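Local coordinates for protein pyruvate formate-lyase 2 (Archaeoglobus fulgidus, PDB 2F3O) that belongs to the glycyl radical enzymes and probably acts as a lyase, its true substrate being unknown, at residues G152-V158 against N268-S274; T311-P316 against Q329-Q333; D547-S551 against L645-R649. One frame throughout, in Å; residues are numbered along the deposited sequence.

Contact 1. Residues G152-V158 against N268-S274; sequences GISHVAV and NYEQAIS. With GOL (glycerol), chain D.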
loop_
_atom_site.group_PDB
_atom_site.type_symbol
_atom_site.label_atom_id
_atom_site.label_comp_id
_atom_site.label_asym_id
_atom_site.label_seq_id
_atom_site.Cartn_x
_atom_site.Cartn_y
_atom_site.Cartn_z
ATOM N N GLY A 152 -12.722 -26.160 11.190
ATOM C CA GLY A 152 -12.977 -24.748 11.487
ATOM C C GLY A 152 -11.803 -24.156 12.249
ATOM O O GLY A 152 -10.782 -24.833 12.428
ATOM N N ILE A 153 -11.921 -22.905 12.702
ATOM C CA ILE A 153 -10.784 -22.265 13.371
ATOM C C ILE A 153 -10.896 -22.167 14.887
ATOM O O ILE A 153 -10.120 -22.811 15.580
ATOM C CB ILE A 153 -10.435 -20.883 12.793
ATOM C CG1 ILE A 153 -10.378 -20.948 11.268
ATOM C CG2 ILE A 153 -9.110 -20.373 13.384
ATOM C CD1 ILE A 153 -9.279 -21.805 10.754
ATOM N N SER A 154 -11.833 -21.364 15.391
ATOM C CA SER A 154 -11.970 -21.116 16.836
ATOM C C SER A 154 -10.637 -20.759 17.522
ATOM O O SER A 154 -9.863 -19.943 16.998
ATOM C CB SER A 154 -12.621 -22.305 17.539
ATOM O OG SER A 154 -13.948 -22.520 17.107
ATOM N N HIS A 155 -10.369 -21.383 18.670
ATOM C CA HIS A 155 -9.119 -21.164 19.419
ATOM C C HIS A 155 -8.740 -19.720 19.619
ATOM O O HIS A 155 -7.705 -19.291 19.142
ATOM C CB HIS A 155 -7.941 -21.869 18.749
ATOM C CG HIS A 155 -8.076 -23.348 18.726
ATOM N ND1 HIS A 155 -8.841 -24.003 17.788
ATOM C CD2 HIS A 155 -7.566 -24.300 19.538
ATOM C CE1 HIS A 155 -8.786 -25.300 18.013
ATOM N NE2 HIS A 155 -8.038 -25.505 19.084
ATOM N N VAL A 156 -9.588 -18.964 20.285
ATOM C CA VAL A 156 -9.277 -17.582 20.550
ATOM C C VAL A 156 -9.950 -17.220 21.853
ATOM O O VAL A 156 -11.081 -17.637 22.095
ATOM C CB VAL A 156 -9.728 -16.654 19.369
ATOM C CG1 VAL A 156 -11.140 -16.956 18.925
ATOM C CG2 VAL A 156 -9.562 -15.181 19.724
ATOM N N ALA A 157 -9.240 -16.524 22.728
ATOM C CA ALA A 157 -9.888 -15.865 23.834
ATOM C C ALA A 157 -10.625 -14.610 23.320
ATOM O O ALA A 157 -10.010 -13.667 22.817
ATOM C CB ALA A 157 -8.888 -15.506 24.901
ATOM N N VAL A 158 -11.949 -14.643 23.449
ATOM C CA VAL A 158 -12.874 -13.597 23.050
ATOM C C VAL A 158 -12.625 -12.279 23.760
ATOM O O VAL A 158 -12.420 -12.245 24.968
ATOM C CB VAL A 158 -14.274 -14.055 23.424
ATOM C CG1 VAL A 158 -15.303 -13.019 23.071
ATOM C CG2 VAL A 158 -14.577 -15.373 22.761
ATOM N N ASN A 268 -19.224 -21.203 15.955
ATOM C CA ASN A 268 -17.862 -21.721 15.858
ATOM C C ASN A 268 -17.751 -23.040 16.542
ATOM O O ASN A 268 -18.397 -23.242 17.578
ATOM C CB ASN A 268 -16.904 -20.767 16.544
ATOM C CG ASN A 268 -16.976 -19.405 15.967
ATOM O OD1 ASN A 268 -16.346 -19.122 14.946
ATOM N ND2 ASN A 268 -17.768 -18.542 16.592
ATOM N N TYR A 269 -16.900 -23.914 16.003
ATOM C CA TYR A 269 -16.773 -25.262 16.541
ATOM C C TYR A 269 -16.154 -25.294 17.945
ATOM O O TYR A 269 -15.532 -24.335 18.389
ATOM C CB TYR A 269 -16.133 -26.230 15.514
ATOM C CG TYR A 269 -14.648 -26.412 15.602
ATOM C CD1 TYR A 269 -14.103 -27.679 15.762
ATOM C CD2 TYR A 269 -13.781 -25.320 15.522
ATOM C CE1 TYR A 269 -12.729 -27.869 15.847
ATOM C CE2 TYR A 269 -12.401 -25.489 15.622
ATOM C CZ TYR A 269 -11.880 -26.774 15.778
ATOM O OH TYR A 269 -10.521 -26.941 15.886
ATOM N N GLU A 270 -16.358 -26.419 18.622
ATOM C CA GLU A 270 -16.218 -26.604 20.080
ATOM C C GLU A 270 -14.873 -26.327 20.722
ATOM O O GLU A 270 -14.777 -26.366 21.942
ATOM C CB GLU A 270 -16.543 -28.053 20.408
ATOM C CG GLU A 270 -17.282 -28.745 19.289
ATOM C CD GLU A 270 -16.389 -29.523 18.317
ATOM O OE1 GLU A 270 -15.340 -30.071 18.743
ATOM O OE2 GLU A 270 -16.755 -29.592 17.114
ATOM N N GLN A 271 -13.832 -26.072 19.937
ATOM C CA GLN A 271 -12.502 -26.015 20.512
ATOM C C GLN A 271 -12.010 -24.627 20.929
ATOM O O GLN A 271 -11.796 -23.740 20.101
ATOM C CB GLN A 271 -11.484 -26.691 19.597
ATOM C CG GLN A 271 -11.887 -28.064 19.173
ATOM C CD GLN A 271 -12.019 -28.977 20.337
ATOM O OE1 GLN A 271 -11.097 -29.078 21.135
ATOM N NE2 GLN A 271 -13.160 -29.657 20.454
ATOM N N ALA A 272 -11.848 -24.466 22.231
ATOM C CA ALA A 272 -10.986 -23.445 22.800
ATOM C C ALA A 272 -11.465 -22.017 22.711
ATOM O O ALA A 272 -10.648 -21.109 22.745
ATOM C CB ALA A 272 -9.565 -23.574 22.289
ATOM N N ILE A 273 -12.772 -21.817 22.589
ATOM C CA ILE A 273 -13.318 -20.475 22.628
ATOM C C ILE A 273 -13.255 -20.026 24.080
ATOM O O ILE A 273 -13.992 -20.522 24.917
ATOM C CB ILE A 273 -14.763 -20.459 22.144
ATOM C CG1 ILE A 273 -14.865 -21.126 20.787
ATOM C CG2 ILE A 273 -15.289 -19.047 22.064
ATOM C CD1 ILE A 273 -16.263 -21.150 20.251
ATOM N N SER A 274 -12.361 -19.095 24.383
ATOM C CA SER A 274 -11.999 -18.823 25.770
ATOM C C SER A 274 -12.409 -17.438 26.226
ATOM O O SER A 274 -12.808 -16.601 25.418
ATOM C CB SER A 274 -10.502 -19.022 25.948
ATOM O OG SER A 274 -10.131 -20.321 25.494
HETATM C C1 GOL D . -6.623 -26.591 22.607
HETATM O O1 GOL D . -5.713 -26.227 21.609
HETATM C C2 GOL D . -7.320 -27.871 22.203
HETATM O O2 GOL D . -7.443 -28.013 20.799
HETATM C C3 GOL D . -8.668 -27.801 22.882
HETATM O O3 GOL D . -9.092 -29.115 23.114
HETATM O O HOH W 1 -8.962 -25.609 14.290
HETATM O O HOH W 2 -13.694 -19.649 14.018
#
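S154 OG donates to Y269 O (2.7 Å), with OG set anti to its own carbonyl carbon (chi1 -64°). Next along, H155 N binds Q271 O (3.1 Å), which also lies over one face of the H155 imidazole, offset toward the rim. An edge bond sets the ring's rotation: H155 ND1 donates to I153 O at 2.8 Å, nearly straight (173°) and in the ring plane. A272 CB packs at H155 CD2, 3.5 Å off. A short parallel pairing then closes firmly on S274: its N donates to V156 O (3.0 Å), and its O accepts from V158 N. V158 CG2 meets I273 CG2 beside it. Between these firm bonds, V156 N to A272 O is weak, long (3.4 Å) and bent (124°). All these residues are buried, but the H155, Q271 and Y269 side chains also meet water and glycerol. One water joins G152 O to Y269 OH (2.6 Å from the hydroxyl), and a second links S154 N to N268 OD1. Glycerol O2 pairs with H155 NE2, and its O3 donates to Q271 OE1 at 2.8 Å. This glycerol, also bound by E428, D440 and N332, probably came from the crystallisation liquor but may mark the active-site pocket. I153 and H155 pack on strand 435-445, A157 and S274 on strand 421-424, and V156 and N268 on L514 of helix 512-516.

Contact 2. Residues T311-P316 against Q329-Q333; sequences TNEIVP and QATNQ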
loop_
_atom_site.group_PDB
_atom_site.type_symbol
_atom_site.label_atom_id
_atom_site.label_comp_id
_atom_site.label_asym_id
_atom_site.label_seq_id
_atom_site.Cartn_x
_atom_site.Cartn_y
_atom_site.Cartn_z
ATOM N N THR A 311 -19.907 -24.259 31.499
ATOM C CA THR A 311 -18.953 -24.686 30.456
ATOM C C THR A 311 -18.741 -26.204 30.368
ATOM O O THR A 311 -18.048 -26.683 29.474
ATOM C CB THR A 311 -17.576 -24.025 30.587
ATOM O OG1 THR A 311 -16.814 -24.709 31.582
ATOM C CG2 THR A 311 -17.709 -22.558 30.957
ATOM N N ASN A 312 -19.348 -26.955 31.286
ATOM C CA ASN A 312 -19.341 -28.413 31.238
ATOM C C ASN A 312 -20.462 -29.004 30.394
ATOM O O ASN A 312 -20.564 -30.220 30.283
ATOM C CB ASN A 312 -19.473 -28.982 32.637
ATOM C CG ASN A 312 -18.222 -28.837 33.442
ATOM O OD1 ASN A 312 -17.316 -29.661 33.347
ATOM N ND2 ASN A 312 -18.172 -27.797 34.273
ATOM N N GLU A 313 -21.311 -28.156 29.821
ATOM C CA GLU A 313 -22.415 -28.634 29.006
ATOM C C GLU A 313 -21.967 -29.206 27.659
ATOM O O GLU A 313 -22.681 -30.015 27.063
ATOM C CB GLU A 313 -23.489 -27.552 28.840
ATOM C CG GLU A 313 -24.184 -27.186 30.139
ATOM C CD GLU A 313 -25.133 -25.991 30.014
ATOM O OE1 GLU A 313 -25.322 -25.484 28.890
ATOM O OE2 GLU A 313 -25.697 -25.561 31.045
ATOM N N ILE A 314 -20.792 -28.813 27.173
ATOM C CA ILE A 314 -20.292 -29.415 25.938
ATOM C C ILE A 314 -19.183 -30.430 26.119
ATOM O O ILE A 314 -18.376 -30.387 27.034
ATOM C CB ILE A 314 -19.904 -28.416 24.794
ATOM C CG1 ILE A 314 -18.719 -27.538 25.176
ATOM C CG2 ILE A 314 -21.074 -27.583 24.373
ATOM C CD1 ILE A 314 -18.086 -26.853 23.984
ATOM N N VAL A 315 -19.183 -31.335 25.170
ATOM C CA VAL A 315 -18.349 -32.485 25.158
ATOM C C VAL A 315 -18.242 -32.628 23.636
ATOM O O VAL A 315 -19.199 -32.320 22.919
ATOM C CB VAL A 315 -19.094 -33.647 25.910
ATOM C CG1 VAL A 315 -19.672 -34.694 24.966
ATOM C CG2 VAL A 315 -18.187 -34.290 26.927
ATOM N N PRO A 316 -17.068 -33.002 23.120
ATOM C CA PRO A 316 -16.807 -32.846 21.681
ATOM C C PRO A 316 -17.454 -33.917 20.801
ATOM O O PRO A 316 -17.676 -35.014 21.254
ATOM C CB PRO A 316 -15.293 -32.942 21.611
ATOM C CG PRO A 316 -14.941 -33.842 22.758
ATOM C CD PRO A 316 -15.929 -33.588 23.838
ATOM N N GLN A 329 -12.296 -35.854 26.257
ATOM C CA GLN A 329 -13.398 -34.904 26.108
ATOM C C GLN A 329 -12.939 -33.450 26.023
ATOM O O GLN A 329 -13.347 -32.596 26.818
ATOM C CB GLN A 329 -14.409 -35.082 27.237
ATOM C CG GLN A 329 -15.015 -36.462 27.285
ATOM C CD GLN A 329 -15.995 -36.608 28.421
ATOM O OE1 GLN A 329 -15.765 -36.109 29.528
ATOM N NE2 GLN A 329 -17.101 -37.292 28.158
ATOM N N ALA A 330 -12.059 -33.190 25.066
ATOM C CA ALA A 330 -11.358 -31.924 24.998
ATOM C C ALA A 330 -12.173 -30.891 24.253
ATOM O O ALA A 330 -12.450 -31.028 23.066
ATOM C CB ALA A 330 -10.042 -32.132 24.325
ATOM N N THR A 331 -12.592 -29.861 24.964
ATOM C CA THR A 331 -13.241 -28.736 24.318
ATOM C C THR A 331 -12.465 -27.489 24.707
ATOM O O THR A 331 -11.934 -26.788 23.846
ATOM C CB THR A 331 -14.716 -28.609 24.723
ATOM O OG1 THR A 331 -14.832 -28.584 26.153
ATOM C CG2 THR A 331 -15.511 -29.779 24.173
ATOM N N ASN A 332 -12.422 -27.228 26.009
ATOM C CA ASN A 332 -11.470 -26.312 26.608
ATOM C C ASN A 332 -11.740 -24.834 26.497
ATOM O O ASN A 332 -10.892 -24.087 26.014
ATOM C CB ASN A 332 -10.037 -26.671 26.225
ATOM C CG ASN A 332 -9.611 -27.951 26.855
ATOM O OD1 ASN A 332 -9.580 -28.038 28.066
ATOM N ND2 ASN A 332 -9.331 -28.968 26.056
ATOM N N GLN A 333 -12.923 -24.426 26.944
ATOM C CA GLN A 333 -13.194 -23.022 27.166
ATOM C C GLN A 333 -12.303 -22.590 28.300
ATOM O O GLN A 333 -12.565 -22.908 29.442
ATOM C CB GLN A 333 -14.650 -22.788 27.566
ATOM C CG GLN A 333 -15.636 -22.949 26.438
ATOM C CD GLN A 333 -17.034 -23.158 26.943
ATOM O OE1 GLN A 333 -17.678 -22.227 27.420
ATOM N NE2 GLN A 333 -17.520 -24.385 26.836
HETATM O O HOH W 3 -15.647 -26.334 27.580
#
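T311 and Q333 run alongside in opposite senses at one end of a long helix-to-strand connection of the glycyl radical enzyme fold. The chain leaves helix 297-310 through T311-P316 and returns through Q329-Q333 into strand 334-338, an outermost strand of its sheet within this chain. Direct contact between the two runs is van der Waals packing. Q333 sets CG anti to its carbonyl carbon (chi1 -73°), and the rest of the chain is stretched out (chi2 161°). This carries the amide across to T311 and I314: OE1 faces T311 CG2 at 3.6 Å, and NE2 lies 3.8 Å from I314 CG1. Q261 holds OE1 from helix 250-267. I314 puts CG1 between its backbone N and carbonyl carbon (chi1 65°), and CD1 meets T331 CB at 3.9 Å, the two side chains crossing. T331 directs its methyl to the proline: CG2 is 3.8 Å from P316 CD. At the far end V315 CG2 touches the Q329 amide, 3.4 Å from NE2, whose hydrogen-bond partner is N99. An alanine in place of Q333 would probably leave Q261 NE2 with I273 O alone of its two acceptors, take NE2 from the water and open a gap beside T311 and I314. R365 binds the carbonyls of both I314 and Q329. One water bridges the segments: it donates to T311 O (3.1 Å), bonds T331 OG1 (2.8 Å) and accepts weakly from Q333 NE2.

Contact 3. Residues D547-S551 against L645-R649; sequences DVGDS and LPSGR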
loop_
_atom_site.group_PDB
_atom_site.type_symbol
_atom_site.label_atom_id
_atom_site.label_comp_id
_atom_site.label_asym_id
_atom_site.label_seq_id
_atom_site.Cartn_x
_atom_site.Cartn_y
_atom_site.Cartn_z
ATOM N N ASP A 547 11.621 -37.997 21.889
ATOM C CA ASP A 547 11.895 -39.247 21.180
ATOM C C ASP A 547 12.991 -39.134 20.147
ATOM O O ASP A 547 13.775 -40.055 19.994
ATOM C CB ASP A 547 10.640 -39.813 20.542
ATOM C CG ASP A 547 9.762 -40.479 21.546
ATOM O OD1 ASP A 547 10.199 -41.483 22.154
ATOM O OD2 ASP A 547 8.657 -39.967 21.769
ATOM N N VAL A 548 13.054 -38.004 19.445
ATOM C CA VAL A 548 14.139 -37.778 18.483
ATOM C C VAL A 548 15.393 -37.313 19.198
ATOM O O VAL A 548 16.477 -37.677 18.790
ATOM C CB VAL A 548 13.754 -36.799 17.352
ATOM C CG1 VAL A 548 12.580 -37.322 16.609
ATOM C CG2 VAL A 548 13.370 -35.493 17.916
ATOM N N GLY A 549 15.235 -36.540 20.270
ATOM C CA GLY A 549 16.360 -36.111 21.068
ATOM C C GLY A 549 17.112 -37.315 21.609
ATOM O O GLY A 549 18.321 -37.436 21.421
ATOM N N ASP A 550 16.382 -38.204 22.278
ATOM C CA ASP A 550 16.943 -39.406 22.905
ATOM C C ASP A 550 17.538 -40.393 21.914
ATOM O O ASP A 550 18.578 -40.991 22.198
ATOM C CB ASP A 550 15.895 -40.119 23.762
ATOM C CG ASP A 550 15.569 -39.357 25.020
ATOM O OD1 ASP A 550 16.255 -38.342 25.289
ATOM O OD2 ASP A 550 14.630 -39.773 25.734
ATOM N N SER A 551 16.893 -40.545 20.758
ATOM C CA SER A 551 17.403 -41.395 19.694
ATOM C C SER A 551 18.738 -40.898 19.174
ATOM O O SER A 551 19.494 -41.666 18.606
ATOM C CB SER A 551 16.425 -41.470 18.526
ATOM O OG SER A 551 15.416 -42.455 18.710
ATOM N N LEU A 645 12.316 -46.514 17.093
ATOM C CA LEU A 645 13.311 -45.475 16.873
ATOM C C LEU A 645 14.501 -45.844 17.726
ATOM O O LEU A 645 14.331 -46.496 18.758
ATOM C CB LEU A 645 12.777 -44.122 17.357
ATOM C CG LEU A 645 11.382 -43.713 16.901
ATOM C CD1 LEU A 645 10.917 -42.513 17.724
ATOM C CD2 LEU A 645 11.335 -43.457 15.385
ATOM N N PRO A 646 15.707 -45.400 17.333
ATOM C CA PRO A 646 16.923 -45.712 18.067
ATOM C C PRO A 646 16.995 -45.327 19.550
ATOM O O PRO A 646 17.986 -45.653 20.181
ATOM C CB PRO A 646 17.984 -44.932 17.298
ATOM C CG PRO A 646 17.455 -44.856 15.932
ATOM C CD PRO A 646 16.012 -44.589 16.141
ATOM N N SER A 647 15.977 -44.683 20.121
ATOM C CA SER A 647 15.960 -44.460 21.570
ATOM C C SER A 647 15.574 -45.741 22.313
ATOM O O SER A 647 15.646 -45.794 23.543
ATOM C CB SER A 647 15.016 -43.325 21.958
ATOM O OG SER A 647 13.656 -43.709 21.851
ATOM N N GLY A 648 15.163 -46.761 21.556
ATOM C CA GLY A 648 14.731 -48.044 22.106
ATOM C C GLY A 648 13.227 -48.161 22.285
ATOM O O GLY A 648 12.731 -49.156 22.823
ATOM N N ARG A 649 12.505 -47.132 21.855
ATOM C CA ARG A 649 11.058 -47.129 21.890
ATOM C C ARG A 649 10.605 -48.176 20.889
ATOM O O ARG A 649 11.131 -48.249 19.785
ATOM C CB ARG A 649 10.540 -45.747 21.498
ATOM C CG ARG A 649 9.151 -45.370 22.028
ATOM C CD ARG A 649 8.522 -44.214 21.223
ATOM N NE ARG A 649 7.459 -44.655 20.323
ATOM C CZ ARG A 649 7.645 -45.139 19.095
ATOM N NH1 ARG A 649 8.862 -45.260 18.590
ATOM N NH2 ARG A 649 6.606 -45.513 18.358
#
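S551 OG meets the backbone of the turn at S647. S647 N donates to S551 OG across 2.7 Å, but the bond is bent (117°) and weak. The same oxygen also lies beside P646 CD and L645 CB. S551 sets OG anti to its carbonyl carbon (chi1 -85°), which brings the hydroxyl back over its own helix, where it donates weakly to D547 O. Next along the helix, S647 CB packs on D550 CB at 3.8 Å. L645 CD1 rests against D547 CB at 3.9 Å. D547 OD1 touches the aliphatic part of R649, 3.3 Å from CD. The carboxylate and guanidinium planes are 76° apart, and OD1 stays 4.6 Å from R649 NE, too far for a salt bridge. N656 N binds D547 OD2, while R649 is gripped by the carbonyls of E653, S643 and T642. D550 OD1 binds Y592 N, and K591 reaches S647 O. Helix 447-453 flanks the contact with L450 against S551, and helix 565-573 covers P646. The L645-G648 run is a type I beta turn, closed by G648 N to L645 O. G648, at a positive phi, and a weak L645 N to R649 O bond make it a turn with a G1 bulge, docked on the side of helix 545-560.

Overall arrangement
The contacts follow one another along the chain, each closing before the next opens. Contacts 1 and 2 are neighbours near the middle of the protein, their centres 11 Å apart. They touch directly: A272 N probably donates to T331 O, and Q271 NE2 to A330 O. Both border the glycerol pocket, and N332 of contact 2 also touches W753, next to G752, the predicted radical site. Contact 3 is centred about 35 Å from contact 1 and 34 Å from contact 2. Strand 435-445 packs on contact 1, and its sheet neighbour 535-543 leads into the helix of contact 3. Contacts 1 and 2 thus probably help shape the central pocket, while contact 3 is packing farther out.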